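Local coordinates for protein BtGH115A (Bacteroides thetaiotaomicron, PDB 5BY3) that acts as a family GH115 4-O-methyl-alpha-glucuronidase with specificity for decorated arabinogalactans, at residues V314-F319 and A353-P358; V361-C366 and R382-G387. All blocks are in the same frame, centred on the assembly; numbering follows the deposited sequence.

Interaction 1: V314-F319 and A353-P358; sequences VLDRVF and AGLQVP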
loop_
_atom_site.group_PDB
_atom_site.type_symbol
_atom_site.label_atom_id
_atom_site.label_comp_id
_atom_site.label_asym_id
_atom_site.label_seq_id
_atom_site.Cartn_x
_atom_site.Cartn_y
_atom_site.Cartn_z
ATOM N N VAL A 314 -28.564 9.982 -12.190
ATOM C CA VAL A 314 -28.322 10.544 -10.824
ATOM C C VAL A 314 -27.053 11.395 -10.802
ATOM O O VAL A 314 -27.077 12.572 -10.435
ATOM C CB VAL A 314 -28.188 9.436 -9.719
ATOM C CG1 VAL A 314 -27.864 10.037 -8.342
ATOM C CG2 VAL A 314 -29.433 8.570 -9.634
ATOM N N LEU A 315 -25.961 10.760 -11.203
ATOM C CA LEU A 315 -24.626 11.326 -11.151
ATOM C C LEU A 315 -24.500 12.598 -11.989
ATOM O O LEU A 315 -23.957 13.605 -11.499
ATOM C CB LEU A 315 -23.599 10.266 -11.579
ATOM C CG LEU A 315 -23.537 8.974 -10.750
ATOM C CD1 LEU A 315 -22.545 8.007 -11.344
ATOM C CD2 LEU A 315 -23.206 9.207 -9.271
ATOM N N ASP A 316 -25.021 12.545 -13.226
ATOM C CA ASP A 316 -25.157 13.723 -14.098
ATOM C C ASP A 316 -25.761 14.891 -13.315
ATOM O O ASP A 316 -25.235 15.999 -13.373
ATOM C CB ASP A 316 -25.997 13.391 -15.349
ATOM C CG ASP A 316 -25.379 12.264 -16.221
ATOM O OD1 ASP A 316 -24.135 12.175 -16.304
ATOM O OD2 ASP A 316 -26.140 11.475 -16.851
ATOM N N ARG A 317 -26.813 14.624 -12.531
ATOM C CA ARG A 317 -27.470 15.655 -11.705
ATOM C C ARG A 317 -26.541 16.092 -10.576
ATOM O O ARG A 317 -26.479 17.278 -10.213
ATOM C CB ARG A 317 -28.836 15.158 -11.150
ATOM C CG ARG A 317 -29.647 16.180 -10.327
ATOM C CD ARG A 317 -31.135 16.202 -10.675
ATOM N NE ARG A 317 -31.356 16.345 -12.124
ATOM C CZ ARG A 317 -31.303 17.494 -12.818
ATOM N NH1 ARG A 317 -31.053 18.658 -12.215
ATOM N NH2 ARG A 317 -31.500 17.491 -14.136
ATOM N N VAL A 318 -25.808 15.122 -10.049
ATOM C CA VAL A 318 -24.947 15.326 -8.896
ATOM C C VAL A 318 -23.696 16.131 -9.268
ATOM O O VAL A 318 -23.360 17.077 -8.579
ATOM C CB VAL A 318 -24.627 13.958 -8.235
ATOM C CG1 VAL A 318 -23.319 13.967 -7.464
ATOM C CG2 VAL A 318 -25.787 13.543 -7.350
ATOM N N PHE A 319 -23.022 15.772 -10.359
ATOM C CA PHE A 319 -21.833 16.525 -10.797
ATOM C C PHE A 319 -22.129 18.022 -10.944
ATOM O O PHE A 319 -21.398 18.870 -10.407
ATOM C CB PHE A 319 -21.314 16.006 -12.132
ATOM C CG PHE A 319 -20.763 14.613 -12.094
ATOM C CD1 PHE A 319 -20.355 14.008 -10.892
ATOM C CD2 PHE A 319 -20.569 13.925 -13.287
ATOM C CE1 PHE A 319 -19.806 12.736 -10.882
ATOM C CE2 PHE A 319 -20.023 12.635 -13.286
ATOM C CZ PHE A 319 -19.628 12.046 -12.077
ATOM N N ALA A 353 -20.897 2.377 -18.384
ATOM C CA ALA A 353 -22.174 2.445 -19.086
ATOM C C ALA A 353 -22.284 3.779 -19.865
ATOM O O ALA A 353 -23.393 4.307 -20.091
ATOM C CB ALA A 353 -23.292 2.284 -18.078
ATOM N N GLY A 354 -21.110 4.311 -20.247
ATOM C CA GLY A 354 -20.938 5.612 -20.892
ATOM C C GLY A 354 -21.300 6.860 -20.088
ATOM O O GLY A 354 -22.041 7.721 -20.572
ATOM N N LEU A 355 -20.771 6.993 -18.872
ATOM C CA LEU A 355 -21.034 8.217 -18.095
ATOM C C LEU A 355 -20.051 9.326 -18.468
ATOM O O LEU A 355 -18.856 9.058 -18.655
ATOM C CB LEU A 355 -20.960 7.912 -16.616
ATOM C CG LEU A 355 -20.906 9.022 -15.572
ATOM C CD1 LEU A 355 -22.225 9.722 -15.293
ATOM C CD2 LEU A 355 -20.396 8.372 -14.291
ATOM N N GLN A 356 -20.549 10.557 -18.575
ATOM C CA GLN A 356 -19.677 11.672 -18.936
ATOM C C GLN A 356 -19.114 12.355 -17.687
ATOM O O GLN A 356 -19.868 12.858 -16.849
ATOM C CB GLN A 356 -20.377 12.667 -19.889
ATOM C CG GLN A 356 -20.817 12.085 -21.239
ATOM C CD GLN A 356 -19.760 11.213 -21.918
ATOM O OE1 GLN A 356 -18.751 11.702 -22.412
ATOM N NE2 GLN A 356 -20.004 9.910 -21.950
ATOM N N VAL A 357 -17.793 12.336 -17.550
ATOM C CA VAL A 357 -17.137 13.005 -16.416
ATOM C C VAL A 357 -16.307 14.148 -17.010
ATOM O O VAL A 357 -15.542 13.910 -17.948
ATOM C CB VAL A 357 -16.265 12.007 -15.566
ATOM C CG1 VAL A 357 -15.716 12.646 -14.312
ATOM C CG2 VAL A 357 -17.066 10.784 -15.133
ATOM N N PRO A 358 -16.458 15.385 -16.494
ATOM C CA PRO A 358 -15.750 16.539 -17.090
ATOM C C PRO A 358 -14.251 16.358 -17.077
ATOM O O PRO A 358 -13.685 15.911 -16.056
ATOM C CB PRO A 358 -16.180 17.723 -16.216
ATOM C CG PRO A 358 -17.488 17.283 -15.621
ATOM C CD PRO A 358 -17.341 15.803 -15.390
#

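Interaction 2: V361-C366 and R382-G387; sequences VTLMWC and RARKGG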
loop_
_atom_site.group_PDB
_atom_site.type_symbol
_atom_site.label_atom_id
_atom_site.label_comp_id
_atom_site.label_asym_id
_atom_site.label_seq_id
_atom_site.Cartn_x
_atom_site.Cartn_y
_atom_site.Cartn_z
ATOM N N VAL A 361 -11.573 16.522 -14.297
ATOM C CA VAL A 361 -11.707 15.634 -13.139
ATOM C C VAL A 361 -10.782 14.415 -13.251
ATOM O O VAL A 361 -10.802 13.669 -14.256
ATOM C CB VAL A 361 -13.179 15.242 -12.851
ATOM C CG1 VAL A 361 -13.289 14.360 -11.608
ATOM C CG2 VAL A 361 -14.039 16.487 -12.690
ATOM N N THR A 362 -9.925 14.264 -12.238
ATOM C CA THR A 362 -9.037 13.086 -12.165
ATOM C C THR A 362 -9.876 11.826 -12.068
ATOM O O THR A 362 -10.796 11.761 -11.239
ATOM C CB THR A 362 -8.096 13.168 -10.940
ATOM O OG1 THR A 362 -7.562 14.500 -10.835
ATOM C CG2 THR A 362 -6.961 12.130 -11.042
ATOM N N LEU A 363 -9.593 10.844 -12.925
ATOM C CA LEU A 363 -10.289 9.546 -12.826
ATOM C C LEU A 363 -9.469 8.571 -11.949
ATOM O O LEU A 363 -8.318 8.239 -12.276
ATOM C CB LEU A 363 -10.527 8.938 -14.203
ATOM C CG LEU A 363 -11.400 9.652 -15.256
ATOM C CD1 LEU A 363 -11.409 8.832 -16.526
ATOM C CD2 LEU A 363 -12.839 9.896 -14.807
HETATM N N MSE A 364 -10.051 8.092 -10.856
HETATM C CA MSE A 364 -9.268 7.229 -9.961
HETATM C C MSE A 364 -9.593 5.750 -10.041
HETATM O O MSE A 364 -10.582 5.266 -9.499
HETATM C CB MSE A 364 -9.263 7.724 -8.522
HETATM C CG MSE A 364 -8.004 7.186 -7.848
HETATM SE SE MSE A 364 -8.193 7.588 -5.944
HETATM C CE MSE A 364 -6.719 8.849 -6.102
ATOM N N TRP A 365 -8.707 5.007 -10.677
ATOM C CA TRP A 365 -8.887 3.565 -10.768
ATOM C C TRP A 365 -8.601 2.865 -9.434
ATOM O O TRP A 365 -7.936 3.421 -8.540
ATOM C CB TRP A 365 -8.076 3.027 -11.946
ATOM C CG TRP A 365 -8.300 3.899 -13.157
ATOM C CD1 TRP A 365 -7.378 4.691 -13.798
ATOM C CD2 TRP A 365 -9.553 4.119 -13.824
ATOM N NE1 TRP A 365 -7.970 5.365 -14.843
ATOM C CE2 TRP A 365 -9.304 5.034 -14.884
ATOM C CE3 TRP A 365 -10.853 3.622 -13.643
ATOM C CZ2 TRP A 365 -10.312 5.453 -15.759
ATOM C CZ3 TRP A 365 -11.859 4.048 -14.519
ATOM C CH2 TRP A 365 -11.583 4.950 -15.548
ATOM N N CYS A 366 -9.148 1.665 -9.298
ATOM C CA CYS A 366 -9.076 0.934 -8.047
ATOM C C CYS A 366 -8.494 -0.453 -8.215
ATOM O O CYS A 366 -8.689 -1.071 -9.251
ATOM C CB CYS A 366 -10.469 0.834 -7.459
ATOM S SG CYS A 366 -10.969 2.455 -6.909
ATOM N N ARG A 382 -6.369 8.317 -20.781
ATOM C CA ARG A 382 -5.036 8.812 -20.551
ATOM C C ARG A 382 -4.789 10.274 -21.005
ATOM O O ARG A 382 -4.145 11.044 -20.280
ATOM C CB ARG A 382 -4.046 7.849 -21.182
ATOM C CG ARG A 382 -2.607 8.213 -20.937
ATOM C CD ARG A 382 -1.714 7.067 -21.344
ATOM N NE ARG A 382 -0.372 7.436 -20.926
ATOM C CZ ARG A 382 0.693 6.651 -20.979
ATOM N NH1 ARG A 382 0.611 5.405 -21.441
ATOM N NH2 ARG A 382 1.851 7.134 -20.557
ATOM N N ALA A 383 -5.314 10.646 -22.180
ATOM C CA ALA A 383 -5.153 11.997 -22.741
ATOM C C ALA A 383 -6.000 13.085 -22.011
ATOM O O ALA A 383 -5.744 14.286 -22.165
ATOM C CB ALA A 383 -5.427 11.976 -24.249
ATOM N N ARG A 384 -6.991 12.674 -21.211
ATOM C CA ARG A 384 -7.727 13.625 -20.340
ATOM C C ARG A 384 -6.813 14.555 -19.506
ATOM O O ARG A 384 -5.822 14.113 -18.904
ATOM C CB ARG A 384 -8.660 12.894 -19.379
ATOM C CG ARG A 384 -9.764 12.088 -20.040
ATOM C CD ARG A 384 -10.573 11.297 -19.033
ATOM N NE ARG A 384 -11.056 12.102 -17.905
ATOM C CZ ARG A 384 -12.330 12.389 -17.658
ATOM N NH1 ARG A 384 -13.292 11.961 -18.478
ATOM N NH2 ARG A 384 -12.641 13.128 -16.593
ATOM N N LYS A 385 -7.185 15.829 -19.481
ATOM C CA LYS A 385 -6.454 16.880 -18.792
ATOM C C LYS A 385 -6.346 16.614 -17.269
ATOM O O LYS A 385 -5.350 16.973 -16.655
ATOM C CB LYS A 385 -7.103 18.253 -19.112
ATOM C CG LYS A 385 -6.615 19.467 -18.322
ATOM C CD LYS A 385 -7.750 20.487 -18.136
ATOM C CE LYS A 385 -7.375 21.697 -17.253
ATOM N NZ LYS A 385 -8.075 22.957 -17.670
ATOM N N GLY A 386 -7.358 15.976 -16.683
ATOM C CA GLY A 386 -7.372 15.640 -15.250
ATOM C C GLY A 386 -6.482 14.474 -14.779
ATOM O O GLY A 386 -6.361 14.219 -13.554
ATOM N N GLY A 387 -5.850 13.800 -15.742
ATOM C CA GLY A 387 -4.991 12.629 -15.536
ATOM C C GLY A 387 -5.694 11.410 -14.931
ATOM O O GLY A 387 -6.911 11.379 -14.781
#

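Interaction 1: V314-F319 and A353-P358
Phe-319 reaches from the helix to four residues in succession, Leu-355 to Pro-358, mostly through its CD2 and CE2 atoms. Its CE2 meets Gln-356 O at 3.6 Å, and that carbonyl oxygen lies in the ring plane at the edge, where the slightly positive C-H rim points. CE2 also lies 3.9 Å from Val-357 CG2, while CD2 approaches Pro-358 CD to 4.3 Å; both come at the ring obliquely. Leu-355 is the other main partner. Its CG stands anti to the backbone N (chi1 167°), which extends the two methyls toward the helix: CD2 is 3.7 Å from Leu-315 CD1, the two leucines crossing at about a right angle, and CD1 lies 3.3 Å from Asp-316 OD1, a contact of carbon with a carboxylate at the partly exposed margin. The ring of Phe-319 is directed at the loop by a chi1 of -66°, with CG anti to the carbonyl carbon; Leu-315 O, the acceptor of Phe-319 N, lies 3.4 Å above one face, offset toward the rim. Cutting Phe-319 back to an alanine is likely to open a gap beside Val-357 CG2 and Pro-358 CD and to leave Leu-355 CD1 without its aromatic neighbour. One turn before Asp-316, Lys-312 NZ hydrogen-bonds to Gly-354 O. The helix 308-329 is thus held between two neighbours: Val-314 and Val-318 face helix 265-283, whereas the loop after helix 347-352 covers Leu-315 and Phe-319 and passes Leu-355 and Val-357 inward to Phe-341 of strand 339-341, in the eight-stranded parallel sheet of a TIM-barrel-clan domain.

Interaction 2: V361-C366 and R382-G387
Arg-384 NH2 donates to Val-361 O at 3.0 Å with an N-H...O angle of 158°. The oxygen lies near the guanidinium plane, at its edge, and the donor approaches in the carbonyl plane on a lone pair. The other polar links all end on backbone carbonyl oxygens of the turn: Leu-363 N makes a long, weak bond to Gly-387 O (3.3 Å), and Thr-362 CA gives a C-H...O contact to Gly-386 O at 3.2 Å. Thr-362 OG1 is also 3.0 Å from Gly-386 O, but Gln-339 O competes for its proton. These contacts tie together a beta-alpha-beta unit of the barrel: the type I turn from Arg-384 to Gly-387 follows helix 379-383 and leads into strand 388-393, the parallel neighbour of strand 362-366. Gly-386 passes so close to the strand that a beta carbon would lie only 2.7 Å from Val-361 O. Outside the bonds, Leu-363 crosses Arg-384 at about a right angle, its CG 3.5 Å above one guanidinium face and toward the rim. A bend at chi3 (51°) turns the arginine's end across the leucine, leaving CD1 of Leu-363 3.6 Å from Arg-384 NE. On its other flank Leu-363 CB covers part of one face of Trp-365.

The two contacts meet at Arg-384, whose NH1 makes a probable hydrogen bond to Val-357 O at 3.0 Å, and at Val-357 CG1, 4.0 Å from Leu-363 CD2; their centres are about 15 Å apart. Val-357 thus serves both, turning one methyl to Phe-319 and the other to the strand. The centre of interaction 1 lies about 29 Å from the centre of the chain; it is partly buried and joins a helix to a loop by apolar side chains. Interaction 2, centred about 20 Å from the centre of the chain, is buried and joins a strand to the turn preceding its parallel neighbour, through bonds to carbonyl oxygens and a leucine laid over a guanidinium face. The same loop, running from 353-358 into strand 362-366, connects them in series.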